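PDB 2OUX: magnesium transporter from Enterococcus faecalis, which probably carries magnesium ions across the cell membrane as a homodimer, and is seen here through its cytosolic part, an MgtE N domain followed by paired CBS domains. Local coordinates for residues 62-67 / 94-99; 53-58 / 86-91; 71-76 / 105-110. One frame throughout, in Å; residues are numbered along the deposited sequence.

Contact 1 (62-67 / 94-99). With MG (magnesium ion), chain F.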
loop_
_atom_site.group_PDB
_atom_site.type_symbol
_atom_site.label_atom_id
_atom_site.label_comp_id
_atom_site.label_asym_id
_atom_site.label_seq_id
_atom_site.Cartn_x
_atom_site.Cartn_y
_atom_site.Cartn_z
ATOM N N GLU A 62 -14.729 -12.500 -13.413
ATOM C CA GLU A 62 -14.729 -12.977 -12.038
ATOM C C GLU A 62 -13.645 -14.031 -11.777
ATOM O O GLU A 62 -13.005 -14.032 -10.729
ATOM C CB GLU A 62 -16.112 -13.533 -11.684
ATOM C CG GLU A 62 -17.215 -12.493 -11.875
ATOM C CD GLU A 62 -18.612 -13.038 -11.637
ATOM O OE1 GLU A 62 -18.840 -14.220 -11.954
ATOM O OE2 GLU A 62 -19.485 -12.280 -11.154
ATOM N N LEU A 63 -13.427 -14.926 -12.732
ATOM C CA LEU A 63 -12.408 -15.946 -12.540
ATOM C C LEU A 63 -11.017 -15.311 -12.603
ATOM O O LEU A 63 -10.091 -15.750 -11.932
ATOM C CB LEU A 63 -12.532 -17.032 -13.603
ATOM C CG LEU A 63 -11.830 -18.325 -13.207
ATOM C CD1 LEU A 63 -12.565 -18.966 -12.041
ATOM C CD2 LEU A 63 -11.782 -19.262 -14.392
ATOM N N ALA A 64 -10.887 -14.269 -13.406
ATOM C CA ALA A 64 -9.615 -13.570 -13.539
ATOM C C ALA A 64 -9.222 -12.871 -12.227
ATOM O O ALA A 64 -8.050 -12.838 -11.861
ATOM C CB ALA A 64 -9.699 -12.556 -14.672
ATOM N N ASP A 65 -10.200 -12.316 -11.520
ATOM C CA ASP A 65 -9.904 -11.638 -10.263
ATOM C C ASP A 65 -9.209 -12.607 -9.316
ATOM O O ASP A 65 -8.346 -12.223 -8.523
ATOM C CB ASP A 65 -11.188 -11.146 -9.587
ATOM C CG ASP A 65 -11.854 -10.031 -10.343
ATOM O OD1 ASP A 65 -11.137 -9.141 -10.838
ATOM O OD2 ASP A 65 -13.101 -10.038 -10.428
HETATM N N MSE A 66 -9.611 -13.867 -9.395
HETATM C CA MSE A 66 -9.034 -14.873 -8.532
HETATM C C MSE A 66 -7.667 -15.320 -9.040
HETATM O O MSE A 66 -6.715 -15.396 -8.261
HETATM C CB MSE A 66 -9.965 -16.083 -8.417
HETATM C CG MSE A 66 -9.356 -17.226 -7.617
HETATM SE SE MSE A 66 -10.335 -18.877 -7.767
HETATM C CE MSE A 66 -9.992 -19.240 -9.628
ATOM N N PHE A 67 -7.562 -15.615 -10.335
ATOM C CA PHE A 67 -6.284 -16.054 -10.882
ATOM C C PHE A 67 -5.172 -15.044 -10.647
ATOM O O PHE A 67 -4.039 -15.434 -10.377
ATOM C CB PHE A 67 -6.405 -16.391 -12.367
ATOM C CG PHE A 67 -6.617 -17.854 -12.621
ATOM C CD1 PHE A 67 -7.861 -18.437 -12.406
ATOM C CD2 PHE A 67 -5.554 -18.669 -12.992
ATOM C CE1 PHE A 67 -8.043 -19.811 -12.552
ATOM C CE2 PHE A 67 -5.727 -20.040 -13.138
ATOM C CZ PHE A 67 -6.975 -20.613 -12.917
ATOM N N ALA A 94 -7.532 -12.285 -20.740
ATOM C CA ALA A 94 -7.707 -10.903 -21.164
ATOM C C ALA A 94 -8.274 -10.011 -20.060
ATOM O O ALA A 94 -8.233 -8.786 -20.166
ATOM C CB ALA A 94 -8.615 -10.846 -22.386
ATOM N N GLU A 95 -8.802 -10.619 -19.002
ATOM C CA GLU A 95 -9.379 -9.851 -17.902
ATOM C C GLU A 95 -8.448 -9.705 -16.704
ATOM O O GLU A 95 -8.662 -8.849 -15.857
ATOM C CB GLU A 95 -10.696 -10.487 -17.440
ATOM C CG GLU A 95 -11.851 -10.322 -18.407
ATOM C CD GLU A 95 -12.104 -8.871 -18.774
ATOM O OE1 GLU A 95 -11.879 -7.981 -17.923
ATOM O OE2 GLU A 95 -12.541 -8.619 -19.915
HETATM N N MSE A 96 -7.426 -10.548 -16.623
HETATM C CA MSE A 96 -6.481 -10.483 -15.513
HETATM C C MSE A 96 -5.660 -9.215 -15.655
HETATM O O MSE A 96 -5.673 -8.576 -16.705
HETATM C CB MSE A 96 -5.515 -11.678 -15.547
HETATM C CG MSE A 96 -6.141 -13.051 -15.330
HETATM SE SE MSE A 96 -4.909 -14.534 -15.683
HETATM C CE MSE A 96 -3.624 -14.232 -14.263
ATOM N N TYR A 97 -4.954 -8.832 -14.598
ATOM C CA TYR A 97 -4.081 -7.670 -14.712
ATOM C C TYR A 97 -2.936 -8.137 -15.594
ATOM O O TYR A 97 -2.441 -9.264 -15.449
ATOM C CB TYR A 97 -3.566 -7.226 -13.345
ATOM C CG TYR A 97 -4.631 -6.521 -12.563
ATOM C CD1 TYR A 97 -5.117 -5.282 -12.984
ATOM C CD2 TYR A 97 -5.203 -7.112 -11.438
ATOM C CE1 TYR A 97 -6.153 -4.646 -12.307
ATOM C CE2 TYR A 97 -6.244 -6.485 -10.749
ATOM C CZ TYR A 97 -6.714 -5.255 -11.192
ATOM O OH TYR A 97 -7.745 -4.633 -10.534
ATOM N N THR A 98 -2.532 -7.281 -16.520
ATOM C CA THR A 98 -1.471 -7.615 -17.450
ATOM C C THR A 98 -0.238 -8.285 -16.847
ATOM O O THR A 98 0.231 -9.291 -17.358
ATOM C CB THR A 98 -1.053 -6.379 -18.212
ATOM O OG1 THR A 98 -2.235 -5.734 -18.719
ATOM C CG2 THR A 98 -0.130 -6.760 -19.377
ATOM N N ASP A 99 0.294 -7.758 -15.759
ATOM C CA ASP A 99 1.481 -8.381 -15.197
ATOM C C ASP A 99 1.214 -9.853 -14.891
ATOM O O ASP A 99 2.047 -10.718 -15.178
ATOM C CB ASP A 99 1.944 -7.633 -13.943
ATOM C CG ASP A 99 0.912 -7.643 -12.833
ATOM O OD1 ASP A 99 -0.277 -7.961 -13.065
ATOM O OD2 ASP A 99 1.320 -7.311 -11.715
HETATM MG MG MG F . 0.643 -6.834 -9.778
HETATM O O HOH W 1 -1.456 -7.115 -10.725
HETATM O O HOH W 2 0.696 -4.629 -10.219
HETATM O O HOH W 3 -0.433 -6.576 -7.989
HETATM O O HOH W 4 0.360 -9.192 -9.241
#
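Ala64 of helix 60-67 meets Glu95 and Met96, in the link between helices 86-93 and 98-107, within the all-helical MgtE N domain. The tight side is centred on the Ala64 methyl, which points at the other segment. Its CB lies 3.6 Å from CB of Glu95 and 3.7 Å from CG of Met96, a selenomethionine here, and the backbones come close enough for the CA atoms of Ala64 and Met96 to stand 4.8 Å apart. A side chain as short as this methyl is consistent with so close an approach of the link to the helix. Met96 carries the contact further along: its chain is extended at chi2 (170°) and bends at chi3 (66°), which brings the terminal CE alongside CB of Phe67, at 4.0 Å. The Phe67 ring itself leads away from this meeting point, and Met92 of helix 86-93 packs on both Ala64 and Phe67. The side-chain contacts are apolar, but the Ala64 methyl also rests against the backbone, with its CB 3.6 Å from N of Met96.

The looser side begins at Glu95. Only the start of its side chain touches Ala64; the chain then bends away at chi2 (-55°), and its carboxylate forms a salt bridge with Lys61. Past Met96 the link leaves helix 60-67, with Tyr97 as the N-cap residue of helix 98-107. Asp99, in the first turn of that helix, reaches a hydrated magnesium ion also bound by Asp252. Its two carboxylate oxygens divide the work: OD2 binds the metal at 2.1 Å, while OD1 accepts a hydrogen bond of 2.8 Å from water 1, itself a ligand of the same ion.

Contact 2 (53-58 / 86-91)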
loop_
_atom_site.group_PDB
_atom_site.type_symbol
_atom_site.label_atom_id
_atom_site.label_comp_id
_atom_site.label_asym_id
_atom_site.label_seq_id
_atom_site.Cartn_x
_atom_site.Cartn_y
_atom_site.Cartn_z
ATOM N N HIS A 53 -17.785 -27.147 -12.605
ATOM C CA HIS A 53 -19.026 -26.485 -12.205
ATOM C C HIS A 53 -18.716 -25.030 -11.953
ATOM O O HIS A 53 -19.451 -24.136 -12.375
ATOM C CB HIS A 53 -19.579 -27.076 -10.905
ATOM C CG HIS A 53 -20.123 -28.454 -11.050
ATOM N ND1 HIS A 53 -21.184 -28.759 -11.871
ATOM C CD2 HIS A 53 -19.760 -29.628 -10.461
ATOM C CE1 HIS A 53 -21.456 -30.049 -11.787
ATOM N NE2 HIS A 53 -20.600 -30.593 -10.935
ATOM N N LEU A 54 -17.609 -24.806 -11.250
ATOM C CA LEU A 54 -17.191 -23.463 -10.900
ATOM C C LEU A 54 -17.029 -22.571 -12.122
ATOM O O LEU A 54 -17.375 -21.391 -12.073
ATOM C CB LEU A 54 -15.906 -23.522 -10.079
ATOM C CG LEU A 54 -15.406 -22.202 -9.508
ATOM C CD1 LEU A 54 -14.509 -22.473 -8.334
ATOM C CD2 LEU A 54 -14.676 -21.432 -10.587
ATOM N N TYR A 55 -16.524 -23.133 -13.216
ATOM C CA TYR A 55 -16.347 -22.373 -14.453
ATOM C C TYR A 55 -17.706 -21.972 -15.018
ATOM O O TYR A 55 -17.823 -20.975 -15.730
ATOM C CB TYR A 55 -15.588 -23.209 -15.495
ATOM C CG TYR A 55 -14.196 -23.631 -15.064
ATOM C CD1 TYR A 55 -13.695 -24.895 -15.388
ATOM C CD2 TYR A 55 -13.380 -22.770 -14.323
ATOM C CE1 TYR A 55 -12.418 -25.291 -14.983
ATOM C CE2 TYR A 55 -12.100 -23.158 -13.915
ATOM C CZ TYR A 55 -11.627 -24.415 -14.245
ATOM O OH TYR A 55 -10.373 -24.794 -13.821
ATOM N N ASN A 56 -18.736 -22.750 -14.695
ATOM C CA ASN A 56 -20.081 -22.461 -15.183
ATOM C C ASN A 56 -20.802 -21.366 -14.388
ATOM O O ASN A 56 -21.746 -20.756 -14.887
ATOM C CB ASN A 56 -20.940 -23.735 -15.173
ATOM C CG ASN A 56 -20.357 -24.846 -16.039
ATOM O OD1 ASN A 56 -19.884 -24.602 -17.151
ATOM N ND2 ASN A 56 -20.410 -26.076 -15.535
ATOM N N TYR A 57 -20.366 -21.108 -13.160
ATOM C CA TYR A 57 -21.021 -20.096 -12.337
ATOM C C TYR A 57 -20.281 -18.769 -12.252
ATOM O O TYR A 57 -20.794 -17.805 -11.682
ATOM C CB TYR A 57 -21.250 -20.630 -10.924
ATOM C CG TYR A 57 -22.076 -21.893 -10.861
ATOM C CD1 TYR A 57 -23.245 -22.024 -11.606
ATOM C CD2 TYR A 57 -21.691 -22.957 -10.051
ATOM C CE1 TYR A 57 -24.016 -23.180 -11.539
ATOM C CE2 TYR A 57 -22.453 -24.117 -9.975
ATOM C CZ TYR A 57 -23.612 -24.221 -10.725
ATOM O OH TYR A 57 -24.371 -25.361 -10.649
ATOM N N LEU A 58 -19.079 -18.714 -12.812
ATOM C CA LEU A 58 -18.292 -17.490 -12.770
ATOM C C LEU A 58 -17.914 -17.019 -14.161
ATOM O O LEU A 58 -17.568 -17.819 -15.025
ATOM C CB LEU A 58 -17.029 -17.708 -11.938
ATOM C CG LEU A 58 -17.310 -18.038 -10.471
ATOM C CD1 LEU A 58 -16.048 -18.505 -9.783
ATOM C CD2 LEU A 58 -17.885 -16.812 -9.791
ATOM N N PRO A 86 -11.021 -23.298 -24.487
ATOM C CA PRO A 86 -10.079 -22.319 -25.027
ATOM C C PRO A 86 -10.619 -20.895 -25.072
ATOM O O PRO A 86 -9.940 -19.961 -24.653
ATOM C CB PRO A 86 -9.775 -22.877 -26.411
ATOM C CG PRO A 86 -9.744 -24.355 -26.148
ATOM C CD PRO A 86 -10.958 -24.561 -25.247
ATOM N N SER A 87 -11.836 -20.722 -25.572
ATOM C CA SER A 87 -12.420 -19.391 -25.654
ATOM C C SER A 87 -12.603 -18.777 -24.266
ATOM O O SER A 87 -12.345 -17.591 -24.063
ATOM C CB SER A 87 -13.767 -19.446 -26.370
ATOM O OG SER A 87 -14.661 -20.305 -25.685
ATOM N N TYR A 88 -13.053 -19.590 -23.317
ATOM C CA TYR A 88 -13.273 -19.134 -21.950
ATOM C C TYR A 88 -11.941 -18.727 -21.314
ATOM O O TYR A 88 -11.844 -17.671 -20.686
ATOM C CB TYR A 88 -13.927 -20.252 -21.133
ATOM C CG TYR A 88 -14.298 -19.877 -19.715
ATOM C CD1 TYR A 88 -15.426 -19.100 -19.441
ATOM C CD2 TYR A 88 -13.547 -20.338 -18.642
ATOM C CE1 TYR A 88 -15.792 -18.797 -18.127
ATOM C CE2 TYR A 88 -13.896 -20.040 -17.332
ATOM C CZ TYR A 88 -15.019 -19.278 -17.076
ATOM O OH TYR A 88 -15.362 -19.008 -15.768
ATOM N N ALA A 89 -10.922 -19.570 -21.478
ATOM C CA ALA A 89 -9.594 -19.293 -20.928
ATOM C C ALA A 89 -9.052 -17.973 -21.464
ATOM O O ALA A 89 -8.570 -17.126 -20.703
ATOM C CB ALA A 89 -8.629 -20.437 -21.262
ATOM N N ALA A 90 -9.144 -17.796 -22.778
ATOM C CA ALA A 90 -8.659 -16.581 -23.414
ATOM C C ALA A 90 -9.330 -15.334 -22.837
ATOM O O ALA A 90 -8.660 -14.355 -22.513
ATOM C CB ALA A 90 -8.884 -16.654 -24.929
ATOM N N ASP A 91 -10.651 -15.364 -22.712
ATOM C CA ASP A 91 -11.369 -14.217 -22.167
ATOM C C ASP A 91 -10.914 -13.906 -20.744
ATOM O O ASP A 91 -10.857 -12.742 -20.328
ATOM C CB ASP A 91 -12.875 -14.479 -22.172
ATOM C CG ASP A 91 -13.447 -14.544 -23.568
ATOM O OD1 ASP A 91 -12.830 -13.950 -24.479
ATOM O OD2 ASP A 91 -14.520 -15.170 -23.750
#
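Tyr88 of helix 86-93 reaches across to residues 55-58, where its side chain crosses that of Tyr55 at about a right angle. Both side chains leave their backbones toward the opposite segment, yet they approach it differently. In Tyr88, CG stands trans to the backbone N (chi1 -176°), and the ring extends across the gap until its hydroxyl arrives at the backbone of Tyr55 and Leu58. The Tyr55 side chain instead passes beside the Tyr88 ring: CE2 of Tyr88 lies 4.0 Å from CB of Tyr55 and 4.1 Å from its CD2. This apolar approach is made by the CE2 atom of Tyr88, close to the root of the Tyr55 side chain.

At its polar end Tyr88 makes the one hydrogen bond between the two segments. Its OH donates a bond of 2.6 Å to the carbonyl O of Leu58, an oxygen that lies at the edge of the Tyr88 ring, in its plane. Seen from the acceptor, the bond is less regular: the C=O...OH angle is 137°, and the donor stands above the carbonyl plane, 43° out of it. The O of Tyr55 is also near, 3.2 Å from the Tyr88 OH. One phenol group thus meets two backbone carbonyl oxygens three residues apart, those of Tyr55 and Leu58, while its ring carbons pack against Tyr55.

The Tyr55 hydroxyl has other partners, forming hydrogen bonds with Tyr43 of helix 36-43 and Glu83 of helix 79-83. Pro60 and Leu63 of helix 60-67 pack on Tyr88, and Phe31 of helix 24-31 touches Leu58. The contact therefore bridges helices 48-57 and 86-93 within the helical N domain, beside helix 60-67.

Contact 3 (71-76 / 105-110). With MG (magnesium ion), chain G.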
loop_
_atom_site.group_PDB
_atom_site.type_symbol
_atom_site.label_atom_id
_atom_site.label_comp_id
_atom_site.label_asym_id
_atom_site.label_seq_id
_atom_site.Cartn_x
_atom_site.Cartn_y
_atom_site.Cartn_z
ATOM N N GLU A 71 -0.633 -18.458 -7.436
ATOM C CA GLU A 71 0.772 -18.500 -7.832
ATOM C C GLU A 71 0.928 -19.133 -9.211
ATOM O O GLU A 71 0.669 -20.318 -9.383
ATOM C CB GLU A 71 1.580 -19.267 -6.784
ATOM C CG GLU A 71 1.861 -18.446 -5.537
ATOM C CD GLU A 71 2.455 -19.267 -4.403
ATOM O OE1 GLU A 71 3.449 -19.986 -4.643
ATOM O OE2 GLU A 71 1.933 -19.191 -3.267
ATOM N N GLU A 72 1.350 -18.334 -10.190
ATOM C CA GLU A 72 1.514 -18.813 -11.563
ATOM C C GLU A 72 2.546 -19.931 -11.695
ATOM O O GLU A 72 2.644 -20.578 -12.738
ATOM C CB GLU A 72 1.914 -17.665 -12.498
ATOM C CG GLU A 72 3.373 -17.250 -12.387
ATOM C CD GLU A 72 3.584 -16.155 -11.381
ATOM O OE1 GLU A 72 2.892 -16.187 -10.350
ATOM O OE2 GLU A 72 4.441 -15.278 -11.616
ATOM N N ASP A 73 3.326 -20.141 -10.643
ATOM C CA ASP A 73 4.341 -21.181 -10.639
ATOM C C ASP A 73 3.723 -22.440 -10.056
ATOM O O ASP A 73 4.334 -23.507 -10.062
ATOM C CB ASP A 73 5.541 -20.738 -9.802
ATOM C CG ASP A 73 6.367 -19.667 -10.493
ATOM O OD1 ASP A 73 5.763 -18.726 -11.051
ATOM O OD2 ASP A 73 7.615 -19.764 -10.476
ATOM N N ASN A 74 2.511 -22.278 -9.534
ATOM C CA ASN A 74 1.710 -23.355 -8.953
ATOM C C ASN A 74 2.185 -24.669 -9.558
ATOM O O ASN A 74 2.575 -25.603 -8.855
ATOM C CB ASN A 74 0.252 -23.134 -9.345
ATOM C CG ASN A 74 -0.716 -24.034 -8.597
ATOM O OD1 ASN A 74 -0.963 -23.848 -7.406
ATOM N ND2 ASN A 74 -1.279 -25.010 -9.299
ATOM N N GLU A 75 2.115 -24.701 -10.886
ATOM C CA GLU A 75 2.529 -25.807 -11.739
ATOM C C GLU A 75 1.365 -26.660 -12.184
ATOM O O GLU A 75 1.475 -27.390 -13.179
ATOM C CB GLU A 75 3.617 -26.665 -11.084
ATOM C CG GLU A 75 4.543 -27.302 -12.130
ATOM C CD GLU A 75 5.855 -27.767 -11.548
ATOM O OE1 GLU A 75 5.805 -28.587 -10.610
ATOM O OE2 GLU A 75 6.925 -27.317 -12.023
ATOM N N ASN A 76 0.248 -26.563 -11.463
ATOM C CA ASN A 76 -0.916 -27.316 -11.875
ATOM C C ASN A 76 -1.610 -26.411 -12.876
ATOM O O ASN A 76 -2.749 -26.679 -13.286
ATOM C CB ASN A 76 -1.862 -27.684 -10.717
ATOM C CG ASN A 76 -2.917 -28.706 -11.151
ATOM O OD1 ASN A 76 -2.588 -29.845 -11.495
ATOM N ND2 ASN A 76 -4.178 -28.290 -11.173
ATOM N N LEU A 105 1.130 -16.801 -18.971
ATOM C CA LEU A 105 1.560 -17.204 -20.301
ATOM C C LEU A 105 2.988 -17.741 -20.351
ATOM O O LEU A 105 3.239 -18.782 -20.960
ATOM C CB LEU A 105 1.398 -16.038 -21.265
ATOM C CG LEU A 105 -0.080 -15.669 -21.418
ATOM C CD1 LEU A 105 -0.228 -14.483 -22.345
ATOM C CD2 LEU A 105 -0.846 -16.871 -21.967
ATOM N N ASN A 106 3.920 -17.052 -19.703
ATOM C CA ASN A 106 5.305 -17.509 -19.699
ATOM C C ASN A 106 5.490 -18.825 -18.956
ATOM O O ASN A 106 6.572 -19.407 -18.979
ATOM C CB ASN A 106 6.222 -16.442 -19.100
ATOM C CG ASN A 106 6.275 -15.198 -19.948
ATOM O OD1 ASN A 106 6.349 -15.280 -21.164
ATOM N ND2 ASN A 106 6.240 -14.038 -19.311
HETATM N N MSE A 107 4.431 -19.299 -18.307
HETATM C CA MSE A 107 4.493 -20.558 -17.574
HETATM C C MSE A 107 3.963 -21.712 -18.411
HETATM O O MSE A 107 4.455 -22.833 -18.320
HETATM C CB MSE A 107 3.697 -20.460 -16.273
HETATM C CG MSE A 107 4.414 -19.684 -15.189
HETATM SE SE MSE A 107 6.062 -20.542 -14.614
HETATM C CE MSE A 107 7.286 -19.832 -15.945
ATOM N N LEU A 108 2.957 -21.435 -19.226
ATOM C CA LEU A 108 2.375 -22.459 -20.078
ATOM C C LEU A 108 3.413 -22.877 -21.109
ATOM O O LEU A 108 4.391 -22.163 -21.338
ATOM C CB LEU A 108 1.145 -21.911 -20.796
ATOM C CG LEU A 108 0.048 -21.301 -19.921
ATOM C CD1 LEU A 108 -1.042 -20.732 -20.814
ATOM C CD2 LEU A 108 -0.512 -22.355 -18.975
ATOM N N ASP A 109 3.199 -24.038 -21.722
ATOM C CA ASP A 109 4.105 -24.544 -22.746
ATOM C C ASP A 109 4.078 -23.577 -23.926
ATOM O O ASP A 109 3.070 -22.917 -24.169
ATOM C CB ASP A 109 3.661 -25.946 -23.182
ATOM C CG ASP A 109 3.855 -26.986 -22.086
ATOM O OD1 ASP A 109 3.309 -28.102 -22.208
ATOM O OD2 ASP A 109 4.566 -26.689 -21.101
ATOM N N LYS A 110 5.185 -23.491 -24.655
ATOM C CA LYS A 110 5.271 -22.582 -25.792
ATOM C C LYS A 110 4.069 -22.660 -26.736
ATOM O O LYS A 110 3.724 -21.668 -27.378
ATOM C CB LYS A 110 6.566 -22.832 -26.572
ATOM C CG LYS A 110 7.836 -22.647 -25.738
ATOM C CD LYS A 110 7.922 -21.253 -25.099
ATOM C CE LYS A 110 8.021 -20.136 -26.139
ATOM N NZ LYS A 110 8.135 -18.784 -25.514
HETATM MG MG MG G . 2.154 -14.263 -9.593
HETATM O O HOH W 5 4.479 -13.966 -9.420
HETATM O O HOH W 6 1.827 -13.167 -11.363
HETATM O O HOH W 7 -0.251 -14.549 -9.795
HETATM O O HOH W 8 1.683 -12.355 -8.582
HETATM O O HOH W 9 2.582 -15.434 -7.775
#
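Glu72 and Met107, a selenomethionine here, are brought together by two folded side chains. In Glu72, CG sits between the backbone N and the carbonyl carbon (chi1 77°), and a second bend at chi2 (-91°) turns the carboxylate toward a magnesium ion. In Met107, chi1 (-76°) sets CG against Glu72, and the bend at chi2 then brings SE near Asp73. The Glu72 and Met107 side chains cross obliquely, with their CG atoms 3.9 Å apart. CG of Met107 also lies 3.2 Å from the backbone O of Glu72, and SE is 4.0 Å from OD1 of Asp73. The selenomethionine thereby touches the backbone and side chains of a type I beta turn running from Glu71 to Asn74, at the protein surface.

Metal binding starts beyond this packed aliphatic part of Glu72. OE1 binds the magnesium ion at 2.2 Å, whereas OE2 is 3.2 Å from the metal and accepts a hydrogen bond of 2.6 Å from water 5. That water is also a ligand of the ion, so the two carboxylate oxygens hold the hydrated metal directly and through its inner shell. Five waters and OE1 make six ligands. The carboxylate of Asp103, in helix 98-107, stands near that of Glu72; the nearby magnesium probably offsets their mutual repulsion.

The result is a single-carboxylate site for a largely hydrated magnesium ion, with six oxygen ligands as is usual for this metal, on a turn of the MgtE N domain.

In the fold
The three contacts interlock along the chain, their segments alternating within the MgtE N domain. Contacts 1 and 2 have centres 12 Å apart and share a core through Leu63: its CD1 lies 3.6 Å from CD2 of Leu54, and its CD2 is 3.7 Å from CE2 of Tyr88. Contact 3, about 14 Å from contact 1 between centres, uses the same helix 98-107 but has no touch with it beyond adjoining in sequence. Contacts 2 and 3 stay about 8 Å apart at their nearest atoms. Contact 2 is remote from the metals, whereas contacts 1 and 3 carry magnesium ligands; Asp252, of the second CBS domain, binds the same magnesium ion as Asp99 and so joins contact 1 to the CBS part of the chain.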